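Putative N-acetylmuramoyl-L-alanine amidase (PDB 7D55) probably binds the enterococcal cell wall, as the tetrameric cell-binding domain of a phage lysin, a putative N-acetylmuramoyl-L-alanine amidase. Local coordinates at residues A[14-19]-A[82-87]. Residues are numbered along the deposited sequence; the frame is centred on the assembly and turned at random. Where two conformers were deposited one is given.
Sequences GVLEWN and VGITKK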
loop_
_atom_site.group_PDB
_atom_site.type_symbol
_atom_site.label_atom_id
_atom_site.label_comp_id
_atom_site.label_asym_id
_atom_site.label_seq_id
_atom_site.Cartn_x
_atom_site.Cartn_y
_atom_site.Cartn_z
ATOM N N GLY A 14 10.837 10.561 23.212
ATOM C CA GLY A 14 10.447 10.286 21.844
ATOM C C GLY A 14 9.494 9.123 21.662
ATOM O O GLY A 14 9.268 8.702 20.522
ATOM N N VAL A 15 8.932 8.589 22.744
ATOM C CA VAL A 15 8.016 7.455 22.695
ATOM C C VAL A 15 6.591 7.972 22.619
ATOM O O VAL A 15 6.218 8.913 23.336
ATOM C CB VAL A 15 8.203 6.556 23.934
ATOM C CG1 VAL A 15 7.192 5.403 23.931
ATOM C CG2 VAL A 15 9.617 6.033 23.998
ATOM N N LEU A 16 5.780 7.341 21.769
ATOM C CA LEU A 16 4.354 7.648 21.736
ATOM C C LEU A 16 3.685 7.068 22.974
ATOM O O LEU A 16 3.883 5.893 23.303
ATOM C CB LEU A 16 3.725 7.052 20.483
ATOM C CG LEU A 16 4.373 7.497 19.172
ATOM C CD1 LEU A 16 3.582 6.950 17.998
ATOM C CD2 LEU A 16 4.484 9.019 19.087
ATOM N N GLU A 17 2.932 7.906 23.686
ATOM C CA GLU A 17 2.269 7.528 24.932
ATOM C C GLU A 17 0.931 8.246 24.981
ATOM O O GLU A 17 0.786 9.325 24.407
ATOM C CB GLU A 17 3.063 8.007 26.161
ATOM C CG GLU A 17 4.545 7.723 26.131
ATOM C CD GLU A 17 5.227 8.070 27.435
ATOM O OE1 GLU A 17 4.865 9.107 28.032
ATOM O OE2 GLU A 17 6.131 7.320 27.852
ATOM N N TRP A 18 -0.045 7.658 25.686
ATOM C CA TRP A 18 -1.379 8.257 25.696
ATOM C C TRP A 18 -1.371 9.636 26.335
ATOM O O TRP A 18 -2.146 10.512 25.933
ATOM C CB TRP A 18 -2.393 7.348 26.399
ATOM C CG TRP A 18 -2.409 7.464 27.902
ATOM C CD1 TRP A 18 -1.710 6.697 28.785
ATOM C CD2 TRP A 18 -3.168 8.397 28.694
ATOM N NE1 TRP A 18 -1.987 7.090 30.077
ATOM C CE2 TRP A 18 -2.876 8.131 30.047
ATOM C CE3 TRP A 18 -4.057 9.434 28.387
ATOM C CZ2 TRP A 18 -3.438 8.862 31.093
ATOM C CZ3 TRP A 18 -4.616 10.161 29.430
ATOM C CH2 TRP A 18 -4.307 9.867 30.765
ATOM N N ASN A 19 -0.499 9.853 27.312
ATOM C CA ASN A 19 -0.442 11.100 28.061
ATOM C C ASN A 19 0.849 11.865 27.798
ATOM O O ASN A 19 1.406 12.503 28.692
ATOM C CB ASN A 19 -0.638 10.859 29.552
ATOM C CG ASN A 19 -1.208 12.072 30.252
ATOM O OD1 ASN A 19 -1.672 13.020 29.598
ATOM N ND2 ASN A 19 -1.167 12.069 31.576
ATOM N N VAL A 82 4.966 2.549 12.624
ATOM C CA VAL A 82 6.281 2.077 12.220
ATOM C C VAL A 82 7.299 3.165 12.520
ATOM O O VAL A 82 6.971 4.353 12.593
ATOM C CB VAL A 82 6.340 1.681 10.728
ATOM C CG1 VAL A 82 5.522 0.424 10.483
ATOM C CG2 VAL A 82 5.855 2.821 9.858
ATOM N N GLY A 83 8.543 2.743 12.709
ATOM C CA GLY A 83 9.657 3.662 12.822
ATOM C C GLY A 83 9.760 4.419 14.126
ATOM O O GLY A 83 10.611 5.310 14.234
ATOM N N ILE A 84 8.928 4.099 15.116
ATOM C CA ILE A 84 8.936 4.801 16.397
ATOM C C ILE A 84 8.354 3.842 17.424
ATOM O O ILE A 84 7.562 2.962 17.084
ATOM C CB ILE A 84 8.130 6.125 16.292
ATOM C CG1 ILE A 84 8.184 6.948 17.581
ATOM C CG2 ILE A 84 6.689 5.857 15.941
ATOM C CD1 ILE A 84 7.560 8.316 17.425
ATOM N N THR A 85 8.779 3.981 18.678
ATOM C CA THR A 85 8.268 3.107 19.726
ATOM C C THR A 85 7.015 3.707 20.365
ATOM O O THR A 85 6.835 4.930 20.421
ATOM C CB THR A 85 9.329 2.821 20.796
ATOM O OG1 THR A 85 9.497 3.973 21.621
ATOM C CG2 THR A 85 10.667 2.474 20.163
ATOM N N LYS A 86 6.143 2.826 20.847
ATOM C CA LYS A 86 4.853 3.238 21.376
ATOM C C LYS A 86 4.489 2.385 22.582
ATOM O O LYS A 86 4.695 1.166 22.576
ATOM C CB LYS A 86 3.783 3.085 20.297
ATOM C CG LYS A 86 2.366 3.320 20.776
ATOM C CD LYS A 86 1.413 3.182 19.604
ATOM C CE LYS A 86 -0.020 3.120 20.057
ATOM N NZ LYS A 86 -0.919 2.861 18.905
ATOM N N LYS A 87 3.967 3.052 23.617
ATOM C CA LYS A 87 3.402 2.453 24.841
ATOM C C LYS A 87 2.923 1.014 24.722
ATOM O O LYS A 87 1.973 0.620 25.408
ATOM C CB LYS A 87 2.203 3.280 25.309
ATOM C CG LYS A 87 1.079 3.361 24.278
ATOM C CD LYS A 87 0.295 4.659 24.399
ATOM C CE LYS A 87 -0.568 4.926 23.170
ATOM N NZ LYS A 87 -0.989 6.368 23.060
HETATM O O HOH W 1 10.591 5.953 19.796
#
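A single parallel beta bridge between Leu-16 and Lys-86 joins the loop linking strands 3-9 and 22-28 to the tail of the chain that follows strand 81-82. Leu-16 uses both of its backbone polar atoms: its N donates to Thr-85 O at 3.0 Å, and its O accepts from Lys-87 N at 2.9 Å. The second bond is almost straight, at 175° on the hydrogen. Where the next rung would fall, the backbones part and a water fills in, accepting from Thr-85 N at 2.9 Å and donating to Gly-14 O at 3.1 Å.

The apolar branches of Leu-16 and Ile-84 pack together on one side of the bridge. Leu-16 CG is anti to its carbonyl carbon (chi1 -56°), which carries the isobutyl end over Ile-84, and the two side chains run at about a right angle. Leu-16 CD2 meets Ile-84 CD1 at 3.6 Å, while Leu-16 CD1 faces Ile-84 CG2. Ile-9 of strand 3-9 touches both residues. Alongside, Lys-86 lays its CB against Leu-16 CB at 4.0 Å, and its extended chain leads away to a salt bridge with Glu-76. Lys-87 leaves on this same flank but turns back toward the loop, and its aliphatic CD rests 3.3 Å from Trp-18 N. Its ammonium end lies near the guanidinium of Arg-7, two like charges close together that would probably give this tip little electrostatic hold.

On the other side Val-15 CG2 presses on Thr-85 OG1 at 3.1 Å, a tight methyl-to-hydroxyl approach.

The two direct bonds and the water bridge thus align the backbones, and the Lys-86 to Glu-76 salt bridge adds a tie to helix 71-78, with Leu-16 buried against Ile-84 and Ile-9 on one side of this otherwise superficial contact.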